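Local coordinates for hyaluronidase (Streptomyces koganeiensis, PDB 4UFQ), which probably hydrolyses hyaluronan and assembles as a trimer whose beta sheets run on from one subunit to the next, at residues G146-A151 with V160-A165; K120-A125 with D134-G139. All coordinates share one frame; numbering follows the deposited sequence.

Overall arrangement
Both contacts reach the same mixed beta sheet of the chain, with their centres about 15 Å apart, and they follow each other along the chain: interaction 2 (120-125 with 134-139) is complete before interaction 1 (146-151 with 160-165) begins. Strand 132-137 joins them, since it pairs with 124-127 in interaction 2 and with 147-148, part of interaction 1. They touch where I147 CD1 packs on V136 CG1 at 4.0 Å and, more loosely, where A151 O approaches K138 CE. Each has its own bound ion, a sodium at the 160-165 turn and a sulfate, probably from the crystallisation liquor, at N122. Both also reach the second subunit.

Interaction 1. Residues G146-A151 with V160-A165; sequences GIDRAA and VQRGDA. With NA (sodium ion), chain R.
The guanidinium of R162 presents its edge to G146 O and D148 OD1, while V160 CG1 lies over one face, 3.3 Å above the plane but displaced toward the rim. R162 NE and NH2 grip G146 O side-on, each at 2.8 Å from that oxygen, which lies almost in the guanidinium plane. Two donors thus share one buried carbonyl and limit rotation of the group. R162 NH2 also makes a salt bridge to D148 OD1 at 3.0 Å, meeting it from above the carboxylate plane; the two flat groups are turned 42° apart. A bend at chi2 (-73°) swings the arginine chain round to G146. V160 CB rests on the same carbonyl, 3.4 Å from G146 O, and V160 CG2 meets I147 CG2 at 4.1 Å. The chain makes a type II' turn from R162 to A165, within which D164 OD1 binds sodium at 2.6 Å; a further sodium ligand, a water, donates to R162 O. G146 and I147 form a G1 bulge opposite D133 of strand 132-137, and V160 ends strand 157-160, which runs parallel to 143-145 and extends the sheet to the third subunit.

Interaction 2. Residues K120-A125 with D134-G139; sequences KGNLIA and DFVVKG. With SO4 (sulfate ion), chain Q.
A beta hairpin, formed by strands 124-127 and 132-137, brings these segments together, and a classic beta bulge interrupts their pairing where L123 and I124 both face V137. L123 N donates to V137 O at 2.8 Å, nearly along the C=O axis, and V137 N returns a straighter bond to I124 O (3.0 Å, 165° at the hydrogen). I124 and V137 are an antiparallel hydrogen-bonded pair; the next pair, A125 with V136, is non-hydrogen-bonded.

On the face carrying I124 and V137, I124 CG2 and V137 CG2 meet at 3.5 Å. I124 CG2 also reaches F135 CE2 at 3.8 Å, approaching the ring obliquely. With CG anti to the backbone N (chi1 179°), the F135 ring extends to where it makes edge-to-face contacts with F135 of both neighbouring subunits. L123 CD1 adds a looser contact with V137 CG1. I124 and A125 also pair in parallel with a strand of the second subunit, carrying the sheet across that interface.

Past the bulge, a water accepts from G139 N and donates to K120 O, bridging the two segments. N122 and K138 run side by side in the same direction. Bends at chi2 and chi3 fold the lysine back, so that K138 NZ meets N122 OD1 in the carbonyl plane, on a lone pair, at 2.7 Å. The other branch of the amide, N122 ND2, donates almost straight (170°) to sulfate O3 at 2.9 Å, and K138 NZ lies 3.1 Å from that same O3.

Interaction 1. Residues G146-A151 with V160-A165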
loop_
_atom_site.group_PDB
_atom_site.type_symbol
_atom_site.label_atom_id
_atom_site.label_comp_id
_atom_site.label_asym_id
_atom_site.label_seq_id
_atom_site.Cartn_x
_atom_site.Cartn_y
_atom_site.Cartn_z
ATOM N N GLY B 146 -3.202 12.081 -9.609
ATOM C CA GLY B 146 -4.237 13.024 -9.997
ATOM C C GLY B 146 -4.683 12.926 -11.444
ATOM O O GLY B 146 -5.333 13.843 -11.954
ATOM N N ILE B 147 -4.356 11.830 -12.123
ATOM C CA ILE B 147 -4.830 11.635 -13.485
ATOM C C ILE B 147 -6.304 11.243 -13.452
ATOM O O ILE B 147 -6.849 10.861 -12.403
ATOM C CB ILE B 147 -3.986 10.562 -14.254
ATOM C CG1 ILE B 147 -4.091 9.189 -13.565
ATOM C CG2 ILE B 147 -2.537 11.021 -14.375
ATOM C CD1 ILE B 147 -3.450 8.067 -14.366
ATOM N N ASP B 148 -6.965 11.339 -14.596
ATOM C CA ASP B 148 -8.346 10.914 -14.698
ATOM C C ASP B 148 -8.420 9.426 -14.360
ATOM O O ASP B 148 -7.533 8.652 -14.744
ATOM C CB ASP B 148 -8.881 11.163 -16.111
ATOM C CG ASP B 148 -8.995 12.642 -16.457
ATOM O OD1 ASP B 148 -9.025 13.491 -15.544
ATOM O OD2 ASP B 148 -9.084 12.949 -17.661
ATOM N N ARG B 149 -9.461 9.026 -13.639
ATOM C CA ARG B 149 -9.548 7.649 -13.163
ATOM C C ARG B 149 -9.501 6.677 -14.335
ATOM O O ARG B 149 -10.218 6.837 -15.330
ATOM C CB ARG B 149 -10.817 7.414 -12.336
ATOM C CG ARG B 149 -10.841 6.037 -11.674
ATOM C CD ARG B 149 -11.939 5.930 -10.642
ATOM N NE ARG B 149 -11.771 6.900 -9.560
ATOM C CZ ARG B 149 -12.523 6.929 -8.469
ATOM N NH1 ARG B 149 -13.481 6.029 -8.317
ATOM N NH2 ARG B 149 -12.317 7.847 -7.531
ATOM N N ALA B 150 -8.630 5.686 -14.198
ATOM C CA ALA B 150 -8.458 4.578 -15.148
ATOM C C ALA B 150 -7.732 4.972 -16.433
ATOM O O ALA B 150 -7.546 4.144 -17.327
ATOM C CB ALA B 150 -9.798 3.875 -15.462
ATOM N N ALA B 151 -7.295 6.223 -16.517
ATOM C CA ALA B 151 -6.502 6.658 -17.663
ATOM C C ALA B 151 -5.113 6.034 -17.637
ATOM O O ALA B 151 -4.598 5.671 -16.589
ATOM C CB ALA B 151 -6.367 8.190 -17.691
ATOM N N VAL B 160 -0.786 15.567 -12.282
ATOM C CA VAL B 160 -1.698 16.642 -12.661
ATOM C C VAL B 160 -1.964 17.545 -11.459
ATOM O O VAL B 160 -2.405 17.074 -10.413
ATOM C CB VAL B 160 -3.032 16.093 -13.187
ATOM C CG1 VAL B 160 -3.951 17.218 -13.653
ATOM C CG2 VAL B 160 -2.779 15.099 -14.320
ATOM N N GLN B 161 -1.716 18.851 -11.625
ATOM C CA GLN B 161 -2.050 19.865 -10.631
ATOM C C GLN B 161 -3.566 19.959 -10.523
ATOM O O GLN B 161 -4.232 20.297 -11.500
ATOM C CB GLN B 161 -1.431 21.200 -11.060
ATOM C CG GLN B 161 -1.496 22.359 -10.064
ATOM C CD GLN B 161 -0.672 23.564 -10.539
ATOM O OE1 GLN B 161 0.209 23.423 -11.381
ATOM N NE2 GLN B 161 -0.961 24.733 -9.999
ATOM N N ARG B 162 -4.110 19.648 -9.340
ATOM C CA ARG B 162 -5.550 19.648 -9.107
ATOM C C ARG B 162 -5.972 20.649 -8.036
ATOM O O ARG B 162 -5.154 21.084 -7.222
ATOM C CB ARG B 162 -6.026 18.251 -8.682
ATOM C CG ARG B 162 -5.808 17.179 -9.734
ATOM C CD ARG B 162 -6.796 17.356 -10.875
ATOM N NE ARG B 162 -6.679 16.250 -11.815
ATOM C CZ ARG B 162 -7.406 16.104 -12.919
ATOM N NH1 ARG B 162 -8.318 17.003 -13.265
ATOM N NH2 ARG B 162 -7.198 15.047 -13.690
ATOM N N GLY B 163 -7.255 21.004 -8.037
ATOM C CA GLY B 163 -7.839 21.770 -6.944
ATOM C C GLY B 163 -7.175 23.126 -6.797
ATOM O O GLY B 163 -6.915 23.815 -7.785
ATOM N N ASP B 164 -6.880 23.510 -5.557
ATOM C CA ASP B 164 -6.209 24.782 -5.305
ATOM C C ASP B 164 -4.698 24.643 -5.087
ATOM O O ASP B 164 -4.061 25.556 -4.565
ATOM C CB ASP B 164 -6.883 25.519 -4.144
ATOM C CG ASP B 164 -6.719 24.814 -2.821
ATOM O OD1 ASP B 164 -6.215 23.675 -2.787
ATOM O OD2 ASP B 164 -7.124 25.412 -1.797
ATOM N N ALA B 165 -4.117 23.523 -5.507
ATOM C CA ALA B 165 -2.660 23.382 -5.456
ATOM C C ALA B 165 -2.025 24.417 -6.369
ATOM O O ALA B 165 -2.504 24.677 -7.476
ATOM C CB ALA B 165 -2.212 22.008 -5.877
HETATM NA NA NA R . -6.266 21.147 -3.337
HETATM O O HOH W 1 -4.547 19.377 -4.784
HETATM O O HOH W 2 -6.704 21.406 -0.608
#

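Interaction 2. Residues K120-A125 with D134-G139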
loop_
_atom_site.group_PDB
_atom_site.type_symbol
_atom_site.label_atom_id
_atom_site.label_comp_id
_atom_site.label_asym_id
_atom_site.label_seq_id
_atom_site.Cartn_x
_atom_site.Cartn_y
_atom_site.Cartn_z
ATOM N N LYS B 120 -1.593 -7.846 -15.443
ATOM C CA LYS B 120 -1.977 -6.724 -16.282
ATOM C C LYS B 120 -2.769 -5.681 -15.489
ATOM O O LYS B 120 -3.004 -4.578 -15.977
ATOM C CB LYS B 120 -2.747 -7.220 -17.510
ATOM C CG LYS B 120 -1.865 -8.041 -18.444
ATOM C CD LYS B 120 -2.649 -8.733 -19.544
ATOM C CE LYS B 120 -1.720 -9.504 -20.475
ATOM N NZ LYS B 120 -0.860 -10.484 -19.744
ATOM N N GLY B 121 -3.149 -6.015 -14.257
ATOM C CA GLY B 121 -3.868 -5.075 -13.404
ATOM C C GLY B 121 -3.028 -4.091 -12.599
ATOM O O GLY B 121 -1.804 -4.217 -12.505
ATOM N N ASN B 122 -3.694 -3.104 -11.999
ATOM C CA ASN B 122 -3.014 -2.100 -11.185
ATOM C C ASN B 122 -2.336 -2.761 -10.004
ATOM O O ASN B 122 -2.921 -3.658 -9.383
ATOM C CB ASN B 122 -3.998 -1.070 -10.628
ATOM C CG ASN B 122 -4.702 -0.288 -11.695
ATOM O OD1 ASN B 122 -4.083 0.166 -12.665
ATOM N ND2 ASN B 122 -6.010 -0.123 -11.532
ATOM N N LEU B 123 -1.119 -2.344 -9.689
ATOM C CA LEU B 123 -0.441 -2.854 -8.511
ATOM C C LEU B 123 -1.010 -2.211 -7.245
ATOM O O LEU B 123 -1.207 -2.887 -6.223
ATOM C CB LEU B 123 1.071 -2.607 -8.623
ATOM C CG LEU B 123 1.673 -3.072 -9.951
ATOM C CD1 LEU B 123 3.206 -2.908 -9.901
ATOM C CD2 LEU B 123 1.286 -4.502 -10.255
ATOM N N ILE B 124 -1.298 -0.915 -7.314
ATOM C CA ILE B 124 -1.992 -0.208 -6.241
ATOM C C ILE B 124 -2.839 0.876 -6.889
ATOM O O ILE B 124 -2.423 1.495 -7.872
ATOM C CB ILE B 124 -1.010 0.361 -5.172
ATOM C CG1 ILE B 124 -1.782 0.952 -3.997
ATOM C CG2 ILE B 124 -0.044 1.367 -5.816
ATOM C CD1 ILE B 124 -0.908 1.245 -2.780
ATOM N N ALA B 125 -4.043 1.087 -6.364
ATOM C CA ALA B 125 -4.920 2.147 -6.839
ATOM C C ALA B 125 -5.617 2.767 -5.649
ATOM O O ALA B 125 -6.393 2.081 -4.959
ATOM C CB ALA B 125 -5.946 1.600 -7.798
ATOM N N ASP B 134 -6.089 9.130 -7.480
ATOM C CA ASP B 134 -5.226 9.926 -6.613
ATOM C C ASP B 134 -3.771 9.444 -6.655
ATOM O O ASP B 134 -2.836 10.255 -6.792
ATOM C CB ASP B 134 -5.786 9.952 -5.190
ATOM C CG ASP B 134 -7.165 10.617 -5.121
ATOM O OD1 ASP B 134 -7.257 11.836 -5.366
ATOM O OD2 ASP B 134 -8.175 9.923 -4.841
ATOM N N PHE B 135 -3.577 8.130 -6.572
ATOM C CA PHE B 135 -2.264 7.504 -6.740
ATOM C C PHE B 135 -2.488 6.125 -7.321
ATOM O O PHE B 135 -3.236 5.316 -6.751
ATOM C CB PHE B 135 -1.515 7.411 -5.405
ATOM C CG PHE B 135 -0.176 6.749 -5.504
ATOM C CD1 PHE B 135 0.874 7.367 -6.168
ATOM C CD2 PHE B 135 0.038 5.511 -4.938
ATOM C CE1 PHE B 135 2.110 6.755 -6.264
ATOM C CE2 PHE B 135 1.268 4.888 -5.022
ATOM C CZ PHE B 135 2.309 5.506 -5.697
ATOM N N VAL B 136 -1.890 5.851 -8.471
ATOM C CA VAL B 136 -2.032 4.551 -9.114
ATOM C C VAL B 136 -0.697 4.126 -9.709
ATOM O O VAL B 136 0.045 4.945 -10.274
ATOM C CB VAL B 136 -3.145 4.564 -10.179
ATOM C CG1 VAL B 136 -2.811 5.507 -11.338
ATOM C CG2 VAL B 136 -3.443 3.163 -10.703
ATOM N N VAL B 137 -0.371 2.854 -9.527
ATOM C CA VAL B 137 0.760 2.222 -10.180
ATOM C C VAL B 137 0.167 1.146 -11.061
ATOM O O VAL B 137 -0.426 0.182 -10.566
ATOM C CB VAL B 137 1.798 1.654 -9.177
ATOM C CG1 VAL B 137 3.008 1.092 -9.924
ATOM C CG2 VAL B 137 2.260 2.684 -8.167
ATOM N N LYS B 138 0.259 1.332 -12.371
ATOM C CA LYS B 138 -0.258 0.365 -13.325
ATOM C C LYS B 138 0.586 -0.901 -13.362
ATOM O O LYS B 138 1.734 -0.914 -12.919
ATOM C CB LYS B 138 -0.291 0.997 -14.730
ATOM C CG LYS B 138 -0.907 2.427 -14.822
ATOM C CD LYS B 138 -2.357 2.526 -14.393
ATOM C CE LYS B 138 -3.336 1.886 -15.345
ATOM N NZ LYS B 138 -4.700 1.826 -14.711
ATOM N N GLY B 139 0.025 -1.963 -13.919
ATOM C CA GLY B 139 0.779 -3.182 -14.174
ATOM C C GLY B 139 2.075 -2.945 -14.958
ATOM O O GLY B 139 3.059 -3.654 -14.773
HETATM S S SO4 Q . -8.715 0.224 -14.059
HETATM O O1 SO4 Q . -8.570 -1.122 -13.499
HETATM O O2 SO4 Q . -8.877 0.140 -15.515
HETATM O O3 SO4 Q . -7.578 1.078 -13.701
HETATM O O4 SO4 Q . -9.939 0.822 -13.522
HETATM O O HOH W 3 -2.675 -1.933 -15.094
#